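Local coordinates for okadaic acid binding protein 2-alpha (Halichondria okadai, PDB 4WRI) that binds the polyether toxin okadaic acid and is implicated in accumulation of this cytotoxin by the sponge, at residues A[11-23]-A[181-192]. Residues are numbered along the deposited sequence; the frame is centred on the assembly and turned at random.
Sequences AHWCRKMRTVFRP and HPFNYVRGALVD. With OKA (okadaic acid), chain B.
The C-terminal tail, L190 to D192, lies against helix 11-27 and ends in a salt bridge to R18, with R15 adding only a long, charge-only contact to the same carboxylate; R187, in the type I turn Y185-G188 before the tail, belongs to the okadaic acid pocket. R18 takes the terminal carboxylate side-on: NE meets D192 O at 3.0 Å on a lone pair, and NH2 meets D192 OXT at 3.0 Å, both oxygens near the guanidinium plane, which fixes the rotation of the carboxylate. R15, extended with CG anti to its backbone N (chi1 -173°), sends NE to V191 O at 2.8 Å, and L190 CB lies over one face of its guanidinium, near the rim. One turn on from R15, T19 OG1 accepts from V191 N (3.0 Å) and donates to R15 O, so the hydroxyl both receives the tail and closes back on its own helix. V191 CG2 packs on R18 CB at 3.8 Å. Farther back, H12 NE2 donates to N184 OD1 (2.8 Å); the oxygen is in the imidazole plane, but the donor stands 53° out of the amide plane. V20 CG2 packs on R187 CD at 3.8 Å, with CG1 over one face of the guanidinium, and R187 gives NH1 to O8 of okadaic acid (2.9 Å, 170°), while two waters link its NE and NH2 to T19 O and V20 O. R22 salt-bridges E86 of helix 86-96; V20 and R187 both touch F172 of helix 169-174, and K16 NZ hydrogen-bonds to F172 O of that helix and to D175 O just past its end.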
loop_
_atom_site.group_PDB
_atom_site.type_symbol
_atom_site.label_atom_id
_atom_site.label_comp_id
_atom_site.label_asym_id
_atom_site.label_seq_id
_atom_site.Cartn_x
_atom_site.Cartn_y
_atom_site.Cartn_z
ATOM N N ALA A 11 -2.519 -2.796 -18.711
ATOM C CA ALA A 11 -2.302 -1.370 -18.560
ATOM C C ALA A 11 -2.936 -0.877 -17.263
ATOM O O ALA A 11 -2.394 0.013 -16.596
ATOM C CB ALA A 11 -2.876 -0.610 -19.753
ATOM N N HIS A 12 -4.081 -1.448 -16.920
ATOM C CA HIS A 12 -4.777 -1.029 -15.717
ATOM C C HIS A 12 -3.970 -1.394 -14.479
ATOM O O HIS A 12 -3.863 -0.590 -13.552
ATOM C CB HIS A 12 -6.155 -1.678 -15.638
ATOM C CG HIS A 12 -6.893 -1.326 -14.386
ATOM N ND1 HIS A 12 -7.312 -0.045 -14.112
ATOM C CD2 HIS A 12 -7.256 -2.086 -13.327
ATOM C CE1 HIS A 12 -7.913 -0.031 -12.936
ATOM N NE2 HIS A 12 -7.902 -1.255 -12.447
ATOM N N TRP A 13 -3.416 -2.592 -14.444
ATOM C CA TRP A 13 -2.593 -2.977 -13.305
ATOM C C TRP A 13 -1.378 -2.071 -13.198
ATOM O O TRP A 13 -0.995 -1.656 -12.089
ATOM C CB TRP A 13 -2.212 -4.440 -13.378
ATOM C CG TRP A 13 -1.396 -4.921 -12.223
ATOM C CD1 TRP A 13 -1.865 -5.488 -11.068
ATOM C CD2 TRP A 13 0.032 -4.908 -12.112
ATOM N NE1 TRP A 13 -0.820 -5.806 -10.233
ATOM C CE2 TRP A 13 0.355 -5.454 -10.853
ATOM C CE3 TRP A 13 1.064 -4.442 -12.928
ATOM C CZ2 TRP A 13 1.674 -5.593 -10.416
ATOM C CZ3 TRP A 13 2.358 -4.570 -12.485
ATOM C CH2 TRP A 13 2.656 -5.135 -11.252
ATOM N N CYS A 14 -0.753 -1.723 -14.315
ATOM C CA CYS A 14 0.385 -0.817 -14.218
ATOM C C CYS A 14 0.011 0.535 -13.653
ATOM O O CYS A 14 0.792 1.143 -12.912
ATOM C CB CYS A 14 1.068 -0.649 -15.571
ATOM S SG CYS A 14 1.842 -2.185 -16.157
ATOM N N ARG A 15 -1.178 1.019 -14.000
ATOM C CA ARG A 15 -1.694 2.249 -13.452
ATOM C C ARG A 15 -1.882 2.124 -11.950
ATOM O O ARG A 15 -1.573 3.059 -11.211
ATOM C CB ARG A 15 -3.037 2.579 -14.098
ATOM C CG ARG A 15 -3.581 3.936 -13.717
ATOM C CD ARG A 15 -4.898 4.198 -14.424
ATOM N NE ARG A 15 -5.449 5.482 -14.043
ATOM C CZ ARG A 15 -6.726 5.823 -14.202
ATOM N NH1 ARG A 15 -7.570 4.963 -14.750
ATOM N NH2 ARG A 15 -7.156 7.011 -13.810
ATOM N N LYS A 16 -2.401 0.990 -11.501
ATOM C CA LYS A 16 -2.502 0.781 -10.062
ATOM C C LYS A 16 -1.101 0.831 -9.409
ATOM O O LYS A 16 -0.941 1.448 -8.330
ATOM C CB LYS A 16 -3.226 -0.529 -9.741
ATOM C CG LYS A 16 -4.720 -0.503 -10.045
ATOM C CD LYS A 16 -5.422 -1.774 -9.570
ATOM C CE LYS A 16 -4.956 -3.041 -10.293
ATOM N NZ LYS A 16 -5.680 -4.252 -9.774
ATOM N N MET A 17 -0.088 0.232 -10.030
ATOM C CA MET A 17 1.239 0.250 -9.417
ATOM C C MET A 17 1.864 1.640 -9.439
ATOM O O MET A 17 2.571 2.019 -8.492
ATOM C CB MET A 17 2.161 -0.801 -10.027
ATOM C CG MET A 17 1.693 -2.210 -9.773
ATOM S SD MET A 17 1.451 -2.666 -8.022
ATOM C CE MET A 17 -0.332 -2.531 -7.806
ATOM N N ARG A 18 1.605 2.427 -10.477
ATOM C CA ARG A 18 2.027 3.826 -10.467
ATOM C C ARG A 18 1.347 4.564 -9.321
ATOM O O ARG A 18 1.910 5.502 -8.750
ATOM C CB ARG A 18 1.714 4.520 -11.798
ATOM C CG ARG A 18 2.544 3.986 -12.965
ATOM C CD ARG A 18 2.426 4.923 -14.172
ATOM N NE ARG A 18 1.105 4.886 -14.801
ATOM C CZ ARG A 18 0.695 3.951 -15.665
ATOM N NH1 ARG A 18 1.475 2.927 -16.000
ATOM N NH2 ARG A 18 -0.528 4.058 -16.180
ATOM N N THR A 19 0.134 4.144 -8.970
ATOM C CA THR A 19 -0.603 4.779 -7.875
ATOM C C THR A 19 0.055 4.450 -6.524
ATOM O O THR A 19 0.064 5.266 -5.620
ATOM C CB THR A 19 -2.086 4.356 -7.918
ATOM O OG1 THR A 19 -2.647 4.779 -9.179
ATOM C CG2 THR A 19 -2.895 4.969 -6.780
ATOM N N VAL A 20 0.607 3.252 -6.399
ATOM C CA VAL A 20 1.395 2.904 -5.222
ATOM C C VAL A 20 2.658 3.755 -5.134
ATOM O O VAL A 20 3.016 4.245 -4.066
ATOM C CB VAL A 20 1.817 1.432 -5.279
ATOM C CG1 VAL A 20 2.739 1.085 -4.112
ATOM C CG2 VAL A 20 0.593 0.511 -5.284
ATOM N N PHE A 21 3.357 3.915 -6.255
ATOM C CA PHE A 21 4.679 4.537 -6.267
ATOM C C PHE A 21 4.604 6.053 -6.100
ATOM O O PHE A 21 5.509 6.666 -5.492
ATOM C CB PHE A 21 5.388 4.182 -7.579
ATOM C CG PHE A 21 6.837 4.600 -7.636
ATOM C CD1 PHE A 21 7.841 3.771 -7.148
ATOM C CD2 PHE A 21 7.197 5.822 -8.185
ATOM C CE1 PHE A 21 9.194 4.135 -7.241
ATOM C CE2 PHE A 21 8.564 6.197 -8.275
ATOM C CZ PHE A 21 9.546 5.357 -7.801
ATOM N N ARG A 22 3.553 6.667 -6.651
ATOM C CA ARG A 22 3.488 8.132 -6.714
ATOM C C ARG A 22 3.718 8.861 -5.377
ATOM O O ARG A 22 4.532 9.781 -5.346
ATOM C CB ARG A 22 2.200 8.613 -7.426
ATOM C CG ARG A 22 2.098 10.153 -7.584
ATOM C CD ARG A 22 3.158 10.727 -8.525
ATOM N NE ARG A 22 3.398 9.885 -9.704
ATOM C CZ ARG A 22 2.636 9.840 -10.797
ATOM N NH1 ARG A 22 1.555 10.609 -10.900
ATOM N NH2 ARG A 22 2.952 9.014 -11.796
ATOM N N PRO A 23 3.049 8.436 -4.294
ATOM C CA PRO A 23 3.281 9.167 -3.036
ATOM C C PRO A 23 4.738 9.061 -2.564
ATOM O O PRO A 23 5.259 10.021 -1.968
ATOM C CB PRO A 23 2.324 8.496 -2.049
ATOM C CG PRO A 23 1.268 7.846 -2.908
ATOM C CD PRO A 23 1.976 7.430 -4.174
ATOM N N HIS A 181 -14.574 -2.132 -10.160
ATOM C CA HIS A 181 -14.837 -2.537 -8.764
ATOM C C HIS A 181 -14.275 -1.524 -7.765
ATOM O O HIS A 181 -13.189 -0.994 -7.976
ATOM C CB HIS A 181 -14.238 -3.903 -8.455
ATOM C CG HIS A 181 -14.780 -4.521 -7.205
ATOM N ND1 HIS A 181 -14.371 -4.152 -5.936
ATOM C CD2 HIS A 181 -15.750 -5.451 -7.033
ATOM C CE1 HIS A 181 -15.044 -4.853 -5.044
ATOM N NE2 HIS A 181 -15.890 -5.644 -5.681
ATOM N N PRO A 182 -15.015 -1.225 -6.677
ATOM C CA PRO A 182 -14.496 -0.263 -5.698
ATOM C C PRO A 182 -13.151 -0.645 -5.046
ATOM O O PRO A 182 -12.483 0.275 -4.589
ATOM C CB PRO A 182 -15.610 -0.213 -4.646
ATOM C CG PRO A 182 -16.845 -0.471 -5.470
ATOM C CD PRO A 182 -16.444 -1.520 -6.441
ATOM N N PHE A 183 -12.767 -1.917 -5.046
ATOM C CA PHE A 183 -11.503 -2.303 -4.427
ATOM C C PHE A 183 -10.323 -1.706 -5.204
ATOM O O PHE A 183 -9.207 -1.658 -4.688
ATOM C CB PHE A 183 -11.354 -3.817 -4.326
ATOM C CG PHE A 183 -12.289 -4.476 -3.349
ATOM C CD1 PHE A 183 -13.048 -3.743 -2.447
ATOM C CD2 PHE A 183 -12.370 -5.860 -3.313
ATOM C CE1 PHE A 183 -13.890 -4.395 -1.548
ATOM C CE2 PHE A 183 -13.211 -6.509 -2.433
ATOM C CZ PHE A 183 -13.972 -5.773 -1.540
ATOM N N ASN A 184 -10.554 -1.241 -6.427
ATOM C CA ASN A 184 -9.540 -0.495 -7.165
ATOM C C ASN A 184 -9.059 0.743 -6.425
ATOM O O ASN A 184 -7.982 1.260 -6.730
ATOM C CB ASN A 184 -10.064 -0.075 -8.544
ATOM C CG ASN A 184 -10.057 -1.212 -9.528
ATOM O OD1 ASN A 184 -8.993 -1.703 -9.930
ATOM N ND2 ASN A 184 -11.247 -1.661 -9.924
ATOM N N TYR A 185 -9.855 1.220 -5.468
ATOM C CA TYR A 185 -9.592 2.492 -4.825
ATOM C C TYR A 185 -9.116 2.343 -3.386
ATOM O O TYR A 185 -9.159 3.304 -2.636
ATOM C CB TYR A 185 -10.834 3.403 -4.924
ATOM C CG TYR A 185 -11.238 3.519 -6.374
ATOM C CD1 TYR A 185 -10.389 4.126 -7.281
ATOM C CD2 TYR A 185 -12.397 2.920 -6.851
ATOM C CE1 TYR A 185 -10.692 4.180 -8.627
ATOM C CE2 TYR A 185 -12.723 2.980 -8.218
ATOM C CZ TYR A 185 -11.861 3.620 -9.077
ATOM O OH TYR A 185 -12.131 3.696 -10.438
ATOM N N VAL A 186 -8.586 1.175 -3.046
ATOM C CA VAL A 186 -8.122 0.931 -1.680
ATOM C C VAL A 186 -6.960 1.848 -1.307
ATOM O O VAL A 186 -6.760 2.120 -0.131
ATOM C CB VAL A 186 -7.757 -0.555 -1.487
ATOM C CG1 VAL A 186 -6.421 -0.855 -2.139
ATOM C CG2 VAL A 186 -7.737 -0.918 0.007
ATOM N N ARG A 187 -6.228 2.364 -2.289
ATOM C CA ARG A 187 -5.172 3.345 -2.043
ATOM C C ARG A 187 -5.566 4.751 -2.485
ATOM O O ARG A 187 -4.720 5.645 -2.617
ATOM C CB ARG A 187 -3.854 2.908 -2.693
ATOM C CG ARG A 187 -3.425 1.524 -2.231
ATOM C CD ARG A 187 -2.028 1.171 -2.656
ATOM N NE ARG A 187 -0.967 1.849 -1.912
ATOM C CZ ARG A 187 -0.432 1.369 -0.796
ATOM N NH1 ARG A 187 -0.919 0.261 -0.251
ATOM N NH2 ARG A 187 0.589 2.026 -0.250
ATOM N N GLY A 188 -6.869 4.959 -2.695
ATOM C CA GLY A 188 -7.370 6.257 -3.141
ATOM C C GLY A 188 -7.439 6.405 -4.667
ATOM O O GLY A 188 -7.152 5.472 -5.425
ATOM N N ALA A 189 -7.781 7.600 -5.115
ATOM C CA ALA A 189 -7.908 7.855 -6.550
ATOM C C ALA A 189 -6.645 7.434 -7.312
ATOM O O ALA A 189 -5.526 7.669 -6.876
ATOM C CB ALA A 189 -8.198 9.325 -6.781
ATOM N N LEU A 190 -6.825 6.824 -8.479
ATOM C CA LEU A 190 -5.699 6.384 -9.287
ATOM C C LEU A 190 -5.005 7.562 -9.950
ATOM O O LEU A 190 -5.647 8.537 -10.335
ATOM C CB LEU A 190 -6.177 5.429 -10.367
ATOM C CG LEU A 190 -6.892 4.193 -9.825
ATOM C CD1 LEU A 190 -7.356 3.297 -10.977
ATOM C CD2 LEU A 190 -6.011 3.382 -8.855
ATOM N N VAL A 191 -3.686 7.472 -10.101
ATOM C CA VAL A 191 -2.962 8.454 -10.903
ATOM C C VAL A 191 -3.069 8.075 -12.378
ATOM O O VAL A 191 -3.566 7.003 -12.707
ATOM C CB VAL A 191 -1.472 8.564 -10.479
ATOM C CG1 VAL A 191 -1.372 8.883 -8.978
ATOM C CG2 VAL A 191 -0.719 7.302 -10.811
ATOM N N ASP A 192 -2.591 8.940 -13.262
ATOM C CA ASP A 192 -2.637 8.624 -14.685
ATOM C C ASP A 192 -1.778 7.413 -15.027
ATOM O O ASP A 192 -0.706 7.191 -14.448
ATOM C CB ASP A 192 -2.183 9.822 -15.516
ATOM C CG ASP A 192 -3.143 10.975 -15.430
ATOM O OD1 ASP A 192 -4.294 10.762 -14.978
ATOM O OD2 ASP A 192 -2.753 12.095 -15.827
ATOM O OXT ASP A 192 -2.136 6.625 -15.911
HETATM C C1 OKA B . 2.246 3.566 4.815
HETATM C C2 OKA B . 2.013 3.544 6.345
HETATM C C3 OKA B . 1.712 2.118 6.803
HETATM C C4 OKA B . 2.832 1.109 6.466
HETATM C C5 OKA B . 2.384 -0.290 6.865
HETATM C C6 OKA B . 3.542 -1.283 6.745
HETATM C C7 OKA B . 4.777 -0.759 7.518
HETATM C C8 OKA B . 5.109 0.637 7.018
HETATM C C9 OKA B . 6.199 1.241 7.856
HETATM C C10 OKA B . 7.233 1.874 7.273
HETATM C C11 OKA B . 7.406 1.965 5.790
HETATM C C12 OKA B . 6.044 1.640 5.113
HETATM C C13 OKA B . 6.249 1.335 3.621
HETATM C C14 OKA B . 4.869 1.069 2.971
HETATM C C15 OKA B . 4.604 -0.144 2.485
HETATM C C16 OKA B . 3.236 -0.362 1.900
HETATM C C17 OKA B . 3.192 -0.981 0.477
HETATM C C18 OKA B . 2.023 -1.980 0.531
HETATM C C19 OKA B . 1.556 -1.914 2.021
HETATM C C20 OKA B . 1.055 -3.203 2.524
HETATM C C21 OKA B . 0.578 -3.010 3.989
HETATM C C22 OKA B . -0.480 -1.910 3.977
HETATM C C23 OKA B . 0.129 -0.631 3.379
HETATM C C24 OKA B . -0.970 0.481 3.315
HETATM C C25 OKA B . -1.492 0.594 4.730
HETATM C C26 OKA B . -1.906 -0.667 5.401
HETATM C C27 OKA B . -3.255 -1.185 4.858
HETATM C C28 OKA B . -4.359 -0.198 5.268
HETATM C C29 OKA B . -5.790 -0.668 4.962
HETATM C C30 OKA B . -6.726 0.522 5.334
HETATM C C31 OKA B . -6.805 0.878 6.799
HETATM C C32 OKA B . -7.879 1.931 7.072
HETATM C C33 OKA B . -9.197 1.675 6.350
HETATM C C34 OKA B . -8.919 1.211 4.912
HETATM C C35 OKA B . -10.268 0.657 4.335
HETATM C C36 OKA B . -10.076 0.458 2.836
HETATM C C37 OKA B . -9.640 1.763 2.233
HETATM C C38 OKA B . -8.366 2.288 2.844
HETATM C C39 OKA B . -7.028 -0.347 7.687
HETATM C C40 OKA B . -5.924 -0.937 3.457
HETATM C C41 OKA B . -1.591 1.728 5.368
HETATM C C42 OKA B . 6.854 2.528 2.906
HETATM C C43 OKA B . 8.253 2.467 8.208
HETATM C C44 OKA B . 0.864 4.476 6.704
HETATM O O1 OKA B . 1.344 3.067 4.142
HETATM O O2 OKA B . 3.289 4.054 4.370
HETATM O O3 OKA B . 3.185 4.007 7.004
HETATM O O4 OKA B . 3.998 1.493 7.207
HETATM O O5 OKA B . 5.876 -1.686 7.321
HETATM O O6 OKA B . 5.480 0.526 5.644
HETATM O O7 OKA B . 2.659 -1.359 2.689
HETATM O O8 OKA B . 0.522 -0.895 2.041
HETATM O O9 OKA B . -0.902 -1.692 5.326
HETATM O O10 OKA B . -0.431 1.641 2.808
HETATM O O11 OKA B . -3.501 -2.448 5.456
HETATM O O12 OKA B . -8.044 0.156 4.829
HETATM O O13 OKA B . -8.535 2.416 4.301
HETATM O O HOH W 1 -5.848 9.476 -13.067
HETATM O O HOH W 2 -8.122 -4.184 -10.885
HETATM O O HOH W 3 -0.508 4.626 -2.927
HETATM O O HOH W 4 1.856 4.266 -1.566
HETATM O O HOH W 5 1.010 8.982 -13.851
HETATM O O HOH W 6 -1.296 11.489 -12.431
#